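Local coordinates for protein phosphoribosylaminoimidazole carboxylase (Bombyx mori, PDB 4JA0) that probably catalyses two consecutive steps of de novo purine biosynthesis, uniting AIR carboxylase and SAICAR synthetase activities in one chain, at residues C94-I99 / F153-G157; E177-A182 / Y396-G400; D187-M193 / S215-S221; H267-M273 / L294-V300. All coordinates share one frame; numbering follows the deposited sequence.

Contact 1: C94-I99 / F153-G157; sequences CEMIPI and FNYNG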
# COMPACT_ATOMS: atom_id res chain seq x y z
N CYS A 94 15.61 22.43 -52.23
CA CYS A 94 15.92 23.09 -50.96
C CYS A 94 17.24 23.87 -50.96
O CYS A 94 18.16 23.54 -51.72
CB CYS A 94 15.89 22.06 -49.83
SG CYS A 94 17.08 20.74 -49.97
N GLU A 95 17.34 24.90 -50.11
CA GLU A 95 18.56 25.72 -50.07
C GLU A 95 19.63 25.11 -49.17
O GLU A 95 19.43 24.91 -47.97
CB GLU A 95 18.28 27.16 -49.62
CG GLU A 95 17.33 27.93 -50.52
CD GLU A 95 17.22 29.40 -50.17
OE1 GLU A 95 17.76 29.81 -49.12
OE2 GLU A 95 16.58 30.15 -50.94
N MET A 96 20.79 24.86 -49.75
CA MET A 96 21.83 24.13 -49.05
C MET A 96 22.53 24.95 -47.97
O MET A 96 22.78 26.15 -48.13
CB MET A 96 22.86 23.60 -50.05
CG MET A 96 22.28 22.76 -51.14
SD MET A 96 21.56 21.23 -50.51
CE MET A 96 23.01 20.33 -49.96
N ILE A 97 22.81 24.28 -46.85
CA ILE A 97 23.68 24.84 -45.84
C ILE A 97 25.09 24.52 -46.31
O ILE A 97 25.42 23.36 -46.54
CB ILE A 97 23.49 24.19 -44.43
CG1 ILE A 97 22.02 23.88 -44.11
CG2 ILE A 97 24.13 25.05 -43.34
CD1 ILE A 97 21.12 25.04 -44.25
N PRO A 98 25.93 25.55 -46.46
CA PRO A 98 27.30 25.37 -46.96
C PRO A 98 28.25 24.77 -45.92
O PRO A 98 29.33 25.32 -45.69
CB PRO A 98 27.73 26.80 -47.29
CG PRO A 98 26.95 27.65 -46.36
CD PRO A 98 25.63 26.96 -46.17
N ILE A 99 27.84 23.68 -45.28
CA ILE A 99 28.69 22.96 -44.35
C ILE A 99 28.80 21.52 -44.81
O ILE A 99 27.80 20.89 -45.16
CB ILE A 99 28.12 22.93 -42.93
CG1 ILE A 99 27.79 24.35 -42.46
CG2 ILE A 99 29.08 22.22 -41.97
CD1 ILE A 99 29.02 25.23 -42.30
N PHE A 153 23.60 31.96 -40.67
CA PHE A 153 23.06 31.50 -41.94
C PHE A 153 21.53 31.55 -41.90
O PHE A 153 20.92 31.33 -40.85
CB PHE A 153 23.51 30.07 -42.22
CG PHE A 153 24.97 29.91 -42.48
CD1 PHE A 153 25.76 29.13 -41.65
CD2 PHE A 153 25.57 30.55 -43.56
CE1 PHE A 153 27.14 28.98 -41.89
CE2 PHE A 153 26.94 30.39 -43.80
CZ PHE A 153 27.72 29.61 -42.97
N ASN A 154 20.91 31.83 -43.03
CA ASN A 154 19.45 31.94 -43.08
C ASN A 154 18.96 31.41 -44.42
O ASN A 154 19.28 31.96 -45.47
CB ASN A 154 19.01 33.40 -42.84
CG ASN A 154 17.50 33.55 -42.56
OD1 ASN A 154 16.71 32.67 -42.91
ND2 ASN A 154 17.11 34.66 -41.95
N TYR A 155 18.19 30.33 -44.38
CA TYR A 155 17.72 29.67 -45.58
C TYR A 155 16.25 29.35 -45.49
O TYR A 155 15.80 28.86 -44.46
CB TYR A 155 18.51 28.38 -45.82
CG TYR A 155 19.97 28.65 -46.05
CD1 TYR A 155 20.41 29.16 -47.27
CD2 TYR A 155 20.91 28.42 -45.04
CE1 TYR A 155 21.73 29.41 -47.49
CE2 TYR A 155 22.24 28.68 -45.25
CZ TYR A 155 22.64 29.18 -46.48
OH TYR A 155 23.97 29.45 -46.71
N ASN A 156 15.52 29.68 -46.55
CA ASN A 156 14.08 29.42 -46.62
C ASN A 156 13.35 29.78 -45.33
O ASN A 156 12.42 29.08 -44.92
CB ASN A 156 13.80 27.97 -47.04
CG ASN A 156 13.75 27.80 -48.58
OD1 ASN A 156 13.08 28.57 -49.29
ND2 ASN A 156 14.45 26.78 -49.08
N GLY A 157 13.79 30.86 -44.69
CA GLY A 157 13.14 31.38 -43.50
C GLY A 157 13.60 30.71 -42.23
O GLY A 157 13.18 31.07 -41.13

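Contact 2: E177-A182 / Y396-G400; sequences EILEKA and YLVWG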
# COMPACT_ATOMS: atom_id res chain seq x y z
N GLU A 177 26.00 5.88 -38.18
CA GLU A 177 25.81 4.67 -37.40
C GLU A 177 24.98 3.62 -38.16
O GLU A 177 25.30 2.42 -38.16
CB GLU A 177 25.15 5.02 -36.08
CG GLU A 177 26.11 5.65 -35.05
CD GLU A 177 25.36 6.22 -33.85
OE1 GLU A 177 24.14 6.48 -33.99
OE2 GLU A 177 25.98 6.40 -32.77
N ILE A 178 23.94 4.08 -38.86
CA ILE A 178 23.09 3.22 -39.67
C ILE A 178 23.85 2.55 -40.80
O ILE A 178 23.79 1.34 -40.95
CB ILE A 178 21.95 4.04 -40.30
CG1 ILE A 178 20.97 4.47 -39.22
CG2 ILE A 178 21.25 3.25 -41.42
CD1 ILE A 178 19.93 5.41 -39.72
N LEU A 179 24.59 3.35 -41.56
CA LEU A 179 25.38 2.86 -42.68
C LEU A 179 26.54 2.00 -42.19
O LEU A 179 26.94 1.05 -42.87
CB LEU A 179 25.90 4.03 -43.51
CG LEU A 179 24.78 4.87 -44.12
CD1 LEU A 179 25.39 6.06 -44.82
CD2 LEU A 179 23.97 4.05 -45.10
N GLU A 180 27.07 2.35 -41.02
CA GLU A 180 28.15 1.59 -40.41
C GLU A 180 27.64 0.19 -40.19
O GLU A 180 28.33 -0.80 -40.46
CB GLU A 180 28.59 2.22 -39.08
CG GLU A 180 29.79 1.53 -38.45
CD GLU A 180 30.23 2.07 -37.08
OE1 GLU A 180 31.44 1.91 -36.76
OE2 GLU A 180 29.41 2.65 -36.32
N LYS A 181 26.39 0.12 -39.72
CA LYS A 181 25.73 -1.14 -39.43
C LYS A 181 25.48 -1.93 -40.72
O LYS A 181 25.84 -3.10 -40.83
CB LYS A 181 24.42 -0.83 -38.70
CG LYS A 181 24.05 -1.86 -37.66
CD LYS A 181 25.16 -1.97 -36.62
CE LYS A 181 25.08 -0.90 -35.56
NZ LYS A 181 26.16 -1.13 -34.55
N ALA A 182 24.93 -1.25 -41.73
CA ALA A 182 24.67 -1.87 -43.02
C ALA A 182 25.93 -2.50 -43.62
O ALA A 182 25.94 -3.69 -43.94
CB ALA A 182 24.08 -0.86 -43.99
N TYR A 396 19.19 -4.46 -38.76
CA TYR A 396 19.73 -3.14 -38.47
C TYR A 396 18.70 -2.06 -38.77
O TYR A 396 18.74 -0.97 -38.19
CB TYR A 396 21.06 -2.87 -39.20
CG TYR A 396 20.92 -2.48 -40.65
CD1 TYR A 396 20.74 -1.16 -41.02
CD2 TYR A 396 20.98 -3.44 -41.64
CE1 TYR A 396 20.61 -0.81 -42.34
CE2 TYR A 396 20.86 -3.11 -42.95
CZ TYR A 396 20.67 -1.79 -43.31
OH TYR A 396 20.55 -1.45 -44.64
N LEU A 397 17.75 -2.39 -39.64
CA LEU A 397 16.73 -1.44 -40.03
C LEU A 397 15.76 -1.13 -38.91
O LEU A 397 15.31 0.01 -38.75
CB LEU A 397 15.95 -1.97 -41.21
CG LEU A 397 15.44 -0.80 -42.03
CD1 LEU A 397 16.57 -0.43 -43.03
CD2 LEU A 397 14.12 -1.10 -42.72
N VAL A 398 15.39 -2.15 -38.14
CA VAL A 398 14.54 -1.92 -36.99
C VAL A 398 15.34 -1.09 -36.00
O VAL A 398 14.86 -0.06 -35.50
CB VAL A 398 14.11 -3.25 -36.36
CG1 VAL A 398 13.53 -3.02 -34.98
CG2 VAL A 398 13.09 -3.91 -37.23
N TRP A 399 16.58 -1.51 -35.77
CA TRP A 399 17.49 -0.80 -34.90
C TRP A 399 17.69 0.67 -35.33
O TRP A 399 17.73 1.56 -34.49
CB TRP A 399 18.81 -1.57 -34.86
CG TRP A 399 19.87 -0.94 -34.05
CD1 TRP A 399 20.12 -1.15 -32.73
CD2 TRP A 399 20.83 0.00 -34.51
NE1 TRP A 399 21.19 -0.38 -32.33
CE2 TRP A 399 21.65 0.33 -33.41
CE3 TRP A 399 21.09 0.60 -35.75
CZ2 TRP A 399 22.72 1.23 -33.52
CZ3 TRP A 399 22.14 1.49 -35.85
CH2 TRP A 399 22.94 1.80 -34.75
N GLY A 400 17.78 0.91 -36.64
CA GLY A 400 17.83 2.26 -37.15
C GLY A 400 16.60 3.05 -36.71
O GLY A 400 16.71 4.15 -36.16

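Contact 3: D187-M193 / S215-S221; sequences DCALIDM and SWRLWPS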
# COMPACT_ATOMS: atom_id res chain seq x y z
N ASP A 187 30.86 -7.34 -44.43
CA ASP A 187 32.20 -7.35 -43.87
C ASP A 187 33.04 -6.10 -44.22
O ASP A 187 34.27 -6.16 -44.30
CB ASP A 187 32.94 -8.63 -44.26
CG ASP A 187 34.13 -8.92 -43.36
OD1 ASP A 187 34.20 -8.35 -42.25
OD2 ASP A 187 35.00 -9.72 -43.76
N CYS A 188 32.38 -4.97 -44.41
CA CYS A 188 33.11 -3.72 -44.65
C CYS A 188 33.00 -2.74 -43.50
O CYS A 188 31.90 -2.45 -43.01
CB CYS A 188 32.65 -3.05 -45.94
SG CYS A 188 32.93 -4.01 -47.40
N ALA A 189 34.14 -2.21 -43.09
CA ALA A 189 34.19 -1.18 -42.07
C ALA A 189 33.98 0.18 -42.70
O ALA A 189 34.76 0.60 -43.54
CB ALA A 189 35.51 -1.23 -41.35
N LEU A 190 32.91 0.86 -42.31
CA LEU A 190 32.72 2.24 -42.72
C LEU A 190 33.56 3.05 -41.76
O LEU A 190 33.38 2.95 -40.53
CB LEU A 190 31.24 2.64 -42.65
CG LEU A 190 30.90 4.05 -43.13
CD1 LEU A 190 31.27 4.21 -44.60
CD2 LEU A 190 29.42 4.39 -42.91
N ILE A 191 34.47 3.85 -42.31
CA ILE A 191 35.51 4.50 -41.52
C ILE A 191 35.18 5.95 -41.27
O ILE A 191 35.34 6.44 -40.16
CB ILE A 191 36.92 4.34 -42.17
CG1 ILE A 191 37.68 3.18 -41.55
CG2 ILE A 191 37.80 5.52 -41.89
CD1 ILE A 191 37.11 1.87 -41.85
N ASP A 192 34.70 6.62 -42.30
CA ASP A 192 34.25 7.98 -42.14
C ASP A 192 33.27 8.35 -43.23
O ASP A 192 33.05 7.57 -44.15
CB ASP A 192 35.41 8.99 -42.02
CG ASP A 192 36.37 8.96 -43.22
OD1 ASP A 192 37.57 8.71 -43.00
OD2 ASP A 192 35.95 9.27 -44.36
N MET A 193 32.64 9.52 -43.11
CA MET A 193 31.64 9.96 -44.07
C MET A 193 31.52 11.45 -44.13
O MET A 193 31.81 12.13 -43.16
CB MET A 193 30.26 9.49 -43.66
CG MET A 193 29.82 8.18 -44.20
SD MET A 193 28.10 8.25 -43.77
CE MET A 193 27.52 9.25 -45.12
N SER A 215 31.95 10.05 -51.04
CA SER A 215 31.51 10.61 -49.78
C SER A 215 32.11 9.91 -48.57
O SER A 215 32.09 10.45 -47.46
CB SER A 215 29.98 10.50 -49.68
OG SER A 215 29.34 10.91 -50.87
N TRP A 216 32.67 8.73 -48.77
CA TRP A 216 33.10 7.94 -47.63
C TRP A 216 34.44 7.25 -47.74
O TRP A 216 35.12 7.32 -48.76
CB TRP A 216 32.01 6.92 -47.26
CG TRP A 216 31.68 5.88 -48.31
CD1 TRP A 216 32.55 5.28 -49.17
CD2 TRP A 216 30.39 5.32 -48.59
NE1 TRP A 216 31.89 4.38 -49.97
CE2 TRP A 216 30.56 4.39 -49.64
CE3 TRP A 216 29.11 5.51 -48.05
CZ2 TRP A 216 29.49 3.66 -50.16
CZ3 TRP A 216 28.06 4.78 -48.56
CH2 TRP A 216 28.25 3.86 -49.61
N ARG A 217 34.81 6.56 -46.67
CA ARG A 217 36.04 5.79 -46.63
C ARG A 217 35.68 4.37 -46.21
O ARG A 217 35.18 4.14 -45.11
CB ARG A 217 37.00 6.46 -45.66
CG ARG A 217 38.43 6.02 -45.76
CD ARG A 217 39.32 7.04 -45.07
NE ARG A 217 39.74 8.12 -45.97
CZ ARG A 217 39.99 9.37 -45.59
NH1 ARG A 217 39.84 9.75 -44.32
NH2 ARG A 217 40.38 10.27 -46.48
N LEU A 218 35.89 3.41 -47.11
CA LEU A 218 35.43 2.04 -46.87
C LEU A 218 36.56 1.04 -46.77
O LEU A 218 37.34 0.92 -47.70
CB LEU A 218 34.52 1.60 -48.02
CG LEU A 218 33.06 1.32 -47.68
CD1 LEU A 218 32.32 0.77 -48.88
CD2 LEU A 218 33.01 0.32 -46.56
N TRP A 219 36.62 0.29 -45.68
CA TRP A 219 37.61 -0.78 -45.60
C TRP A 219 36.98 -2.18 -45.49
O TRP A 219 36.30 -2.49 -44.51
CB TRP A 219 38.55 -0.56 -44.41
CG TRP A 219 39.32 0.73 -44.47
CD1 TRP A 219 39.38 1.62 -45.50
CD2 TRP A 219 40.17 1.26 -43.44
NE1 TRP A 219 40.20 2.67 -45.18
CE2 TRP A 219 40.70 2.47 -43.91
CE3 TRP A 219 40.52 0.82 -42.15
CZ2 TRP A 219 41.56 3.27 -43.15
CZ3 TRP A 219 41.38 1.60 -41.40
CH2 TRP A 219 41.89 2.81 -41.90
N PRO A 220 37.23 -3.04 -46.48
CA PRO A 220 36.82 -4.44 -46.33
C PRO A 220 37.68 -5.13 -45.29
O PRO A 220 38.89 -4.90 -45.26
CB PRO A 220 37.10 -5.03 -47.72
CG PRO A 220 36.98 -3.86 -48.65
CD PRO A 220 37.56 -2.70 -47.87
N SER A 221 37.04 -5.92 -44.44
CA SER A 221 37.72 -6.66 -43.36
C SER A 221 38.43 -5.73 -42.40
O SER A 221 39.29 -6.16 -41.64
CB SER A 221 38.70 -7.70 -43.92
OG SER A 221 38.01 -8.76 -44.57

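Contact 4: H267-M273 / L294-V300; sequences HKVVVFM and LDVDLRV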
# COMPACT_ATOMS: atom_id res chain seq x y z
N HIS A 267 11.15 -12.56 -38.71
CA HIS A 267 10.83 -12.54 -37.29
C HIS A 267 9.35 -12.41 -37.07
O HIS A 267 8.60 -12.01 -37.96
CB HIS A 267 11.58 -11.40 -36.57
CG HIS A 267 11.46 -10.08 -37.27
ND1 HIS A 267 10.27 -9.38 -37.36
CD2 HIS A 267 12.38 -9.35 -37.95
CE1 HIS A 267 10.48 -8.27 -38.05
NE2 HIS A 267 11.75 -8.23 -38.41
N LYS A 268 8.93 -12.82 -35.89
CA LYS A 268 7.54 -12.70 -35.52
C LYS A 268 7.47 -12.28 -34.06
O LYS A 268 8.19 -12.83 -33.21
CB LYS A 268 6.79 -14.02 -35.77
CG LYS A 268 5.32 -13.98 -35.40
CD LYS A 268 4.50 -13.21 -36.42
CE LYS A 268 4.48 -13.96 -37.76
NZ LYS A 268 3.57 -13.33 -38.76
N VAL A 269 6.63 -11.29 -33.81
CA VAL A 269 6.23 -10.89 -32.47
C VAL A 269 4.81 -11.41 -32.30
O VAL A 269 3.92 -11.09 -33.11
CB VAL A 269 6.27 -9.35 -32.29
CG1 VAL A 269 5.53 -8.93 -31.06
CG2 VAL A 269 7.68 -8.86 -32.24
N VAL A 270 4.60 -12.26 -31.31
CA VAL A 270 3.26 -12.79 -31.05
C VAL A 270 2.74 -12.23 -29.73
O VAL A 270 3.39 -12.37 -28.68
CB VAL A 270 3.26 -14.33 -31.01
CG1 VAL A 270 1.84 -14.84 -30.92
CG2 VAL A 270 3.93 -14.88 -32.25
N VAL A 271 1.56 -11.60 -29.77
CA VAL A 271 0.93 -11.14 -28.55
C VAL A 271 -0.19 -12.09 -28.14
O VAL A 271 -1.18 -12.22 -28.85
CB VAL A 271 0.35 -9.73 -28.73
CG1 VAL A 271 -0.12 -9.20 -27.39
CG2 VAL A 271 1.40 -8.80 -29.30
N PHE A 272 -0.05 -12.77 -27.00
CA PHE A 272 -1.15 -13.59 -26.49
C PHE A 272 -1.96 -12.77 -25.50
O PHE A 272 -1.41 -12.29 -24.50
CB PHE A 272 -0.62 -14.81 -25.73
CG PHE A 272 -0.07 -15.90 -26.60
CD1 PHE A 272 -0.29 -15.91 -27.96
CD2 PHE A 272 0.64 -16.95 -26.03
CE1 PHE A 272 0.22 -16.93 -28.75
CE2 PHE A 272 1.16 -17.96 -26.81
CZ PHE A 272 0.95 -17.96 -28.17
N MET A 273 -3.26 -12.60 -25.76
CA MET A 273 -4.13 -12.00 -24.76
C MET A 273 -5.02 -13.10 -24.16
O MET A 273 -5.54 -13.96 -24.88
CB MET A 273 -4.97 -10.88 -25.35
CG MET A 273 -5.79 -11.35 -26.49
SD MET A 273 -6.22 -10.14 -27.73
CE MET A 273 -7.59 -9.39 -26.90
N LEU A 294 7.84 -4.29 -37.39
CA LEU A 294 7.73 -5.66 -36.92
C LEU A 294 6.53 -6.41 -37.51
O LEU A 294 5.53 -5.80 -37.89
CB LEU A 294 7.67 -5.69 -35.39
CG LEU A 294 8.87 -5.08 -34.65
CD1 LEU A 294 8.65 -5.15 -33.15
CD2 LEU A 294 10.16 -5.79 -35.02
N ASP A 295 6.64 -7.74 -37.59
CA ASP A 295 5.52 -8.57 -38.00
C ASP A 295 4.86 -9.12 -36.76
O ASP A 295 5.46 -9.89 -35.99
CB ASP A 295 5.98 -9.74 -38.87
CG ASP A 295 6.87 -9.30 -39.98
OD1 ASP A 295 6.84 -8.09 -40.29
OD2 ASP A 295 7.60 -10.15 -40.52
N VAL A 296 3.61 -8.73 -36.58
CA VAL A 296 2.90 -8.96 -35.35
C VAL A 296 1.67 -9.81 -35.57
O VAL A 296 0.84 -9.48 -36.42
CB VAL A 296 2.47 -7.63 -34.75
CG1 VAL A 296 1.90 -7.81 -33.34
CG2 VAL A 296 3.64 -6.71 -34.75
N ASP A 297 1.52 -10.85 -34.75
CA ASP A 297 0.30 -11.64 -34.70
C ASP A 297 -0.38 -11.42 -33.35
O ASP A 297 0.27 -11.46 -32.30
CB ASP A 297 0.58 -13.13 -34.86
CG ASP A 297 0.46 -13.59 -36.27
OD1 ASP A 297 -0.14 -12.85 -37.08
OD2 ASP A 297 0.93 -14.71 -36.56
N LEU A 298 -1.68 -11.19 -33.40
CA LEU A 298 -2.49 -11.11 -32.19
C LEU A 298 -3.22 -12.43 -31.98
O LEU A 298 -3.95 -12.89 -32.86
CB LEU A 298 -3.51 -9.98 -32.31
CG LEU A 298 -2.96 -8.56 -32.45
CD1 LEU A 298 -4.09 -7.53 -32.44
CD2 LEU A 298 -1.96 -8.25 -31.34
N ARG A 299 -3.02 -13.06 -30.83
CA ARG A 299 -3.70 -14.31 -30.55
C ARG A 299 -4.45 -14.27 -29.23
O ARG A 299 -4.05 -13.59 -28.30
CB ARG A 299 -2.70 -15.48 -30.57
CG ARG A 299 -1.81 -15.53 -31.77
CD ARG A 299 -2.61 -15.76 -33.03
NE ARG A 299 -3.45 -16.93 -32.87
CZ ARG A 299 -3.09 -18.16 -33.23
NH1 ARG A 299 -1.89 -18.37 -33.77
NH2 ARG A 299 -3.92 -19.18 -33.03
N VAL A 300 -5.55 -15.00 -29.15
CA VAL A 300 -6.31 -15.07 -27.92
C VAL A 300 -6.19 -16.49 -27.37
O VAL A 300 -6.47 -17.44 -28.07
CB VAL A 300 -7.80 -14.70 -28.15
CG1 VAL A 300 -8.61 -14.82 -26.85
CG2 VAL A 300 -7.91 -13.31 -28.72

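Contact 1: C94-I99 / F153-G157
Tyr-155 lies against Glu-95, Met-96, Ile-97 and Pro-98, joining the small beta hairpin 154-155/158-159 to strand 94-96 of the large antiparallel sheet in the SAICAR synthetase part. Asn-156 and Gly-157, both with positive phi, form its tight turn, as in a type I' turn. The two segments run in nearly opposite directions, but no backbone ladder joins them, and side chains make most of the contact. The tyrosine CG sits beside its own backbone N (chi1 -63°), which sets the ring against segment 94-99. The carbonyl oxygen of Met-96 stands 3.4 Å above one face of the Tyr-155 ring, offset toward the rim. Glu-95 arrives at the edge: its OE1 lies in the ring plane, 3.3 Å from Tyr-155 CD1, with the carboxylate turned 84° to the ring. Ile-97 CD1 meets Tyr-155 CD2 obliquely at 3.5 Å, and Pro-98, centre of an inverse gamma turn, brings CD to 3.7 Å from Tyr-155 CZ. Pro-98 also reaches Phe-153: CD stands over one face of that ring, while CG is 3.7 Å from Phe-153 CE2. A serine in place of Tyr-155 would probably open a gap beside Ile-97 and Pro-98 and deprive the carbonyl of Met-96 of the ring face it rests on. Strand 188-200 lies alongside, Val-199 touching both Ile-97 and Tyr-155. At the turn, Asn-156 gives its ND2 hydrogen to Val-199 O, while its backbone N makes a weak, bent bond of 3.4 Å to Glu-95 OE1.

Contact 2: E177-A182 / Y396-G400
The Tyr-396 ring has Ala-182 over one face, and the Trp-399 indole has Lys-181 over one of its own. Ala-182 CA stands 3.9 Å above the centre of the tyrosine plane; the methyl CB, 4.0 Å from the centroid of the Tyr-396 ring, makes a CH-pi contact. On the indole, Lys-181 CE lies 3.8 Å from the centroid of the Trp-399 six-membered ring, also a CH-pi contact, and NZ follows as an off-centre cation-pi partner at 4.7 Å from the same centroid. Ile-178 CA meets Trp-399 CZ3 at the indole edge, near its plane. The lysine chain, bent at chi2 and chi3, crosses the tryptophan at about a right angle; nearer its root, Lys-181 CG packs 3.5 Å from Tyr-396 CB. Tyr-396 CG lies between its backbone N and carbonyl carbon (chi1 79°), which lays the ring against Ala-182 and Ile-178 of helix 162-183, its CE1 meeting Ile-178 CG2 at 4.2 Å. Its hydroxyl is bonded to Leu-261 O. An alanine at Tyr-396 would probably leave the methyl of Ala-182 without its aromatic partner and Leu-261 O without this bond. Tyr-346 of the second subunit bonds Lys-181 NZ through its OH and brings its ring against Trp-399, so the lysine amine is shared between indole and neighbour. The Glu-177 carboxylate makes a salt bridge to Arg-403. The packing is that of an antiparallel helix pair, local axes 10.0 Å apart at 170°, in which helix 162-183 of the SAICAR synthetase part meets the start of the C-terminal helix 396-420 of the AIR carboxylase part.

Contact 3: D187-M193 / S215-S221
Cys-188 to Met-193 and Trp-216 to Pro-220 are neighbouring antiparallel strands of the large sheet in the SAICAR synthetase part. The ladder opens at Ser-221 N, which donates to Asp-187 O at 2.8 Å; Asp-187, with positive phi, ends the preceding helix in a Schellman motif. Ala-189 and Trp-219 form a hydrogen-bonded pair, Trp-219 N to Ala-189 O being 2.9 Å. On the face of Cys-188, Leu-190 and Met-193, Cys-188 CB meets Leu-218 CD2 at 3.4 Å and Leu-190 CD1 lies 3.9 Å from Trp-216 CB; helices 162-183 and 241-257 pack on this side. Further along, the backbone of Ile-191 (phi/psi -102°/-43°) breaks the regular alternation, consistent with a classic beta bulge. Ile-191 N binds Arg-217 O, whereas Arg-217 N approaches Asp-192 O from outside the carbonyl plane, at 3.2 Å. Both side chains come to the Trp-219 and Arg-217 side. Ile-191 CG1 sits over the indole face, 3.7 Å from the centroid of the Trp-219 six-membered ring. Asp-192, its CG between backbone N and carbonyl carbon, folds over Arg-217: OD1 makes a salt bridge of 2.8 Å to Arg-217 NH1 through a weak, bent bond, the carboxylate and guanidinium planes standing 89° apart. Arg-217 NH2 is hydrogen-bonded to Gln-231 OE1, and a sulfate, probably from the crystallisation liquor, makes a long, weak ion pair with Arg-217 NH1.

Contact 4: H267-M273 / L294-V300
Strands 267-273 and 296-300 are adjacent and parallel, the two strands of a beta-alpha-beta unit whose crossover is helix 279-291, in the five-stranded parallel sheet of the AIR carboxylase part. Strand 296-300 is outermost in this chain's sheet, with 267-273 between it and 323-329. Five backbone hydrogen bonds join the pair, alternating in direction; Val-269 N to Asp-295 O, at 2.8 Å, is nearly straight, as is Val-271 N to Asp-297 O. On one face, Val-271 and Leu-298 lie side by side pointing the same way, Val-271 CB 3.8 Å from Leu-298 CD2. Met-273 crosses Val-300 obliquely, its CG 3.6 Å from Val-300 CG2, and Val-269 CG2 meets Leu-294 CD1 at 3.9 Å. Helix 380-391 packs on Val-269 and Leu-294. The other face, against helix 307-317, holds Val-270, Phe-272, Asp-297 and Arg-299. Arg-299 runs alongside Phe-272: Arg-299 CG lies in the ring plane at the edge, Arg-299 CB is 3.6 Å from Phe-272 CD1, and the ring and guanidinium planes are 82° apart. The arginine, bent at chi2 and chi3, carries its charge away from the strand pair to Asp-417 of the third subunit. Asp-297 OD2 is bonded to Tyr-317 OH and also makes a long salt bridge, 3.7 Å, with Lys-268 NZ, whose chain, likewise bent, passes Asp-295 O to reach it.

In the fold
Contacts 1 and 3 belong to the SAICAR synthetase part and reach one antiparallel sheet, where strand 188-200 pairs with both 94-96 and 216-220; their centres are 29 Å apart. Contact 4 lies in the parallel sheet of the AIR carboxylase part, its centre about 45 Å from that of contact 1 and 37 Å from that of contact 3. Contact 2 stands between these regions: Leu-179 on helix 162-183 packs on Leu-190 and Met-193 of contact 3, while Val-398 touches Leu-294 of contact 4. Along the chain contact 1 closes first, and the span bridged by contact 2 encloses contacts 3 and 4. The C-terminal helix thus returns to the SAICAR synthetase part, tying the two enzyme parts together.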